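Local coordinates for protein aeromonas extracellular serine protease (Aeromonas sobria, PDB 3WQB) that cleaves peptide bonds that follow two basic residues, one of them lysine, as a secreted calcium-binding serine protease and probable virulence factor, at residues Ala75-Asp87 with Ser103-His115. The protein carries 1 engineered substitution. Residues are numbered along the deposited sequence; the frame is centred on the assembly and turned at random.
Sequences AVVDDGLAIAHPD and SDDPTPTDPDTAH. With CA (calcium ion), chain C.
Asp78 and His115 meet through a nearly straight hydrogen bond, His115 ND1 to Asp78 OD1 at 2.7 Å and 167°, the aspartate–histidine link of the predicted subtilisin-type charge relay. Asp78 OD1 offers its syn lone pair, and carboxylate and imidazole lie nearly coplanar; on its anti side Asp78 OD1 also accepts from Asp79 N (2.7 Å), a second grip that restrains the carboxylate's rotation. The serine position of the triad, Ala336, is engineered here. Asp79 fastens the start of the helix: Asp79 OD2 accepts from His115 N (3.0 Å) on the syn side, while Asp79 OD1 takes Gly116 N and a proton of a water that also donates to Thr113 O. Its CG sits between backbone N and carbonyl carbon (chi1 72°), which turns the carboxylate to this helix end and lays it along Thr113 CG2.

Farther along, the backbones are tied by Leu81 N to Pro106 O (3.0 Å), the donor standing above the carbonyl plane. Gly80 CA lies 3.3 Å from Pro106 O. Asp105 OD1 accepts from both Thr107 N, closing an Asx turn, and Thr107 OG1; a second water joins Thr107 OG1 to Ala84 N.

Apolar contacts finish the interface: Ile83 CG2 rests on Pro106 CD (3.9 Å), and Leu81 CB approaches Pro106 CG. Ile83 CG1 and CD1 lie against the Asp105 carboxylate, with Ile83 CG1 3.4 Å from Asp105 OD1.

Downstream, Asp87 chelates calcium together with Asn29, Val126, Asn128, Ile130 and Thr132. The contact follows directly on the C-terminal end of strand 73-77, which lies between strands 140-144 and 173-179 of the parallel sheet, and leads into helix 115-124, whose Val119 and Ser120 pack on Val76.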
# COMPACT_ATOMS: atom_id res chain seq x y z
N ALA A 75 -11.19 -10.45 -3.57
CA ALA A 75 -10.87 -9.92 -4.90
C ALA A 75 -9.38 -9.66 -5.01
O ALA A 75 -8.80 -8.97 -4.16
CB ALA A 75 -11.63 -8.64 -5.16
N VAL A 76 -8.76 -10.19 -6.06
CA VAL A 76 -7.36 -9.93 -6.34
C VAL A 76 -7.29 -8.95 -7.50
O VAL A 76 -7.55 -9.31 -8.66
CB VAL A 76 -6.60 -11.24 -6.63
CG1 VAL A 76 -5.16 -10.97 -6.99
CG2 VAL A 76 -6.67 -12.14 -5.40
N VAL A 77 -6.98 -7.70 -7.17
CA VAL A 77 -6.91 -6.62 -8.15
C VAL A 77 -5.43 -6.49 -8.51
O VAL A 77 -4.63 -5.97 -7.74
CB VAL A 77 -7.52 -5.32 -7.58
CG1 VAL A 77 -7.53 -4.21 -8.63
CG2 VAL A 77 -8.94 -5.58 -7.06
N ASP A 78 -5.05 -7.01 -9.66
CA ASP A 78 -3.64 -7.23 -9.93
C ASP A 78 -3.39 -7.34 -11.44
O ASP A 78 -4.12 -6.75 -12.22
CB ASP A 78 -3.17 -8.48 -9.16
CG ASP A 78 -1.71 -8.41 -8.75
OD1 ASP A 78 -0.84 -8.55 -9.63
OD2 ASP A 78 -1.44 -8.25 -7.54
N ASP A 79 -2.36 -8.08 -11.86
CA ASP A 79 -2.01 -8.13 -13.28
C ASP A 79 -2.76 -9.21 -14.06
O ASP A 79 -2.62 -9.31 -15.28
CB ASP A 79 -0.49 -8.28 -13.46
CG ASP A 79 0.03 -9.66 -13.06
OD1 ASP A 79 -0.76 -10.53 -12.63
OD2 ASP A 79 1.25 -9.90 -13.22
N GLY A 80 -3.57 -10.00 -13.36
CA GLY A 80 -4.16 -11.19 -13.96
C GLY A 80 -4.35 -12.29 -12.94
O GLY A 80 -3.94 -12.17 -11.78
N LEU A 81 -5.02 -13.36 -13.37
CA LEU A 81 -5.20 -14.55 -12.56
C LEU A 81 -5.48 -15.70 -13.50
O LEU A 81 -6.46 -15.66 -14.26
CB LEU A 81 -6.37 -14.37 -11.58
CG LEU A 81 -6.84 -15.59 -10.77
CD1 LEU A 81 -5.72 -16.34 -10.07
CD2 LEU A 81 -7.94 -15.20 -9.78
N ALA A 82 -4.62 -16.72 -13.47
CA ALA A 82 -4.82 -17.91 -14.29
C ALA A 82 -5.88 -18.79 -13.63
O ALA A 82 -5.58 -19.70 -12.85
CB ALA A 82 -3.52 -18.65 -14.46
N ILE A 83 -7.14 -18.48 -13.94
CA ILE A 83 -8.29 -19.09 -13.27
C ILE A 83 -8.43 -20.60 -13.48
O ILE A 83 -9.13 -21.26 -12.70
CB ILE A 83 -9.62 -18.37 -13.60
CG1 ILE A 83 -9.86 -18.32 -15.12
CG2 ILE A 83 -9.65 -16.99 -12.95
CD1 ILE A 83 -11.31 -18.06 -15.49
N ALA A 84 -7.78 -21.14 -14.50
CA ALA A 84 -7.81 -22.59 -14.73
C ALA A 84 -6.63 -23.35 -14.10
O ALA A 84 -6.52 -24.56 -14.26
CB ALA A 84 -7.90 -22.88 -16.22
N HIS A 85 -5.76 -22.65 -13.36
CA HIS A 85 -4.68 -23.31 -12.62
C HIS A 85 -5.24 -24.45 -11.79
O HIS A 85 -6.25 -24.27 -11.09
CB HIS A 85 -3.99 -22.32 -11.69
CG HIS A 85 -2.67 -22.80 -11.18
ND1 HIS A 85 -2.53 -23.82 -10.27
CD2 HIS A 85 -1.41 -22.41 -11.50
CE1 HIS A 85 -1.25 -24.03 -10.03
NE2 HIS A 85 -0.55 -23.18 -10.76
N PRO A 86 -4.60 -25.63 -11.84
CA PRO A 86 -5.16 -26.78 -11.12
C PRO A 86 -5.23 -26.61 -9.61
O PRO A 86 -6.06 -27.25 -8.94
CB PRO A 86 -4.22 -27.94 -11.49
CG PRO A 86 -2.99 -27.30 -12.03
CD PRO A 86 -3.42 -25.99 -12.63
N ASP A 87 -4.40 -25.71 -9.07
CA ASP A 87 -4.39 -25.47 -7.63
C ASP A 87 -5.11 -24.19 -7.24
O ASP A 87 -5.02 -23.76 -6.09
CB ASP A 87 -2.95 -25.50 -7.08
CG ASP A 87 -2.86 -26.18 -5.72
OD1 ASP A 87 -3.80 -26.94 -5.35
OD2 ASP A 87 -1.84 -26.00 -5.01
N SER A 103 -13.52 -9.95 -21.42
CA SER A 103 -13.98 -11.31 -21.10
C SER A 103 -14.08 -11.51 -19.60
O SER A 103 -13.72 -10.63 -18.81
CB SER A 103 -13.02 -12.34 -21.69
OG SER A 103 -11.89 -12.49 -20.84
N ASP A 104 -14.59 -12.68 -19.21
CA ASP A 104 -14.65 -13.05 -17.79
C ASP A 104 -13.41 -13.85 -17.37
O ASP A 104 -13.37 -14.41 -16.27
CB ASP A 104 -15.95 -13.80 -17.46
CG ASP A 104 -16.00 -15.21 -18.02
OD1 ASP A 104 -15.06 -15.65 -18.72
OD2 ASP A 104 -17.02 -15.89 -17.76
N ASP A 105 -12.40 -13.87 -18.23
CA ASP A 105 -11.21 -14.67 -17.97
C ASP A 105 -9.96 -13.78 -17.92
O ASP A 105 -9.47 -13.35 -18.95
CB ASP A 105 -11.07 -15.77 -19.04
CG ASP A 105 -9.92 -16.74 -18.74
OD1 ASP A 105 -9.08 -16.42 -17.89
OD2 ASP A 105 -9.87 -17.83 -19.36
N PRO A 106 -9.46 -13.51 -16.70
CA PRO A 106 -8.32 -12.62 -16.53
C PRO A 106 -6.96 -13.32 -16.66
O PRO A 106 -5.97 -12.81 -16.17
CB PRO A 106 -8.53 -12.08 -15.11
CG PRO A 106 -9.12 -13.24 -14.39
CD PRO A 106 -10.03 -13.92 -15.40
N THR A 107 -6.92 -14.46 -17.34
CA THR A 107 -5.67 -15.19 -17.54
C THR A 107 -4.72 -14.35 -18.41
O THR A 107 -5.13 -13.88 -19.47
CB THR A 107 -5.92 -16.56 -18.19
OG1 THR A 107 -6.73 -17.35 -17.32
CG2 THR A 107 -4.61 -17.31 -18.46
N PRO A 108 -3.48 -14.13 -17.95
CA PRO A 108 -2.54 -13.34 -18.75
C PRO A 108 -2.11 -14.03 -20.03
O PRO A 108 -2.09 -15.27 -20.11
CB PRO A 108 -1.33 -13.17 -17.83
CG PRO A 108 -1.77 -13.55 -16.50
CD PRO A 108 -2.92 -14.47 -16.63
N THR A 109 -1.73 -13.21 -21.01
CA THR A 109 -1.13 -13.68 -22.26
C THR A 109 0.38 -13.49 -22.25
O THR A 109 1.09 -14.00 -23.12
CB THR A 109 -1.69 -12.92 -23.47
OG1 THR A 109 -1.55 -11.51 -23.26
CG2 THR A 109 -3.16 -13.27 -23.68
N ASP A 110 0.88 -12.74 -21.28
CA ASP A 110 2.30 -12.44 -21.22
C ASP A 110 3.00 -13.36 -20.21
O ASP A 110 2.58 -13.43 -19.06
CB ASP A 110 2.48 -10.97 -20.81
CG ASP A 110 3.92 -10.58 -20.63
OD1 ASP A 110 4.62 -10.42 -21.65
OD2 ASP A 110 4.34 -10.42 -19.47
N PRO A 111 4.07 -14.06 -20.64
CA PRO A 111 4.73 -15.01 -19.72
C PRO A 111 5.20 -14.43 -18.38
O PRO A 111 5.23 -15.16 -17.39
CB PRO A 111 5.91 -15.52 -20.55
CG PRO A 111 5.45 -15.40 -21.95
CD PRO A 111 4.65 -14.13 -21.99
N ASP A 112 5.59 -13.15 -18.35
CA ASP A 112 6.08 -12.57 -17.09
C ASP A 112 5.01 -12.00 -16.18
O ASP A 112 5.31 -11.57 -15.07
CB ASP A 112 7.19 -11.55 -17.31
CG ASP A 112 8.52 -12.05 -16.78
OD1 ASP A 112 8.60 -12.43 -15.58
OD2 ASP A 112 9.47 -12.11 -17.56
N THR A 113 3.76 -12.07 -16.62
CA THR A 113 2.63 -11.46 -15.91
C THR A 113 2.05 -12.50 -14.93
O THR A 113 0.89 -12.91 -15.02
CB THR A 113 1.63 -10.87 -16.95
OG1 THR A 113 2.32 -9.88 -17.73
CG2 THR A 113 0.47 -10.18 -16.31
N ALA A 114 2.89 -12.91 -13.98
CA ALA A 114 2.62 -14.00 -13.04
C ALA A 114 2.27 -13.50 -11.65
O ALA A 114 2.05 -14.28 -10.72
CB ALA A 114 3.84 -14.94 -12.95
N HIS A 115 2.23 -12.19 -11.50
CA HIS A 115 2.17 -11.56 -10.19
C HIS A 115 0.83 -11.86 -9.49
O HIS A 115 0.81 -12.30 -8.33
CB HIS A 115 2.39 -10.06 -10.42
CG HIS A 115 2.60 -9.26 -9.18
ND1 HIS A 115 1.58 -8.59 -8.55
CD2 HIS A 115 3.73 -8.96 -8.50
CE1 HIS A 115 2.07 -7.93 -7.51
NE2 HIS A 115 3.37 -8.12 -7.48
CA CA C . -2.74 -27.57 -3.26
O HOH W 1 -0.94 -13.44 -12.92
O HOH W 2 -6.43 -19.92 -16.76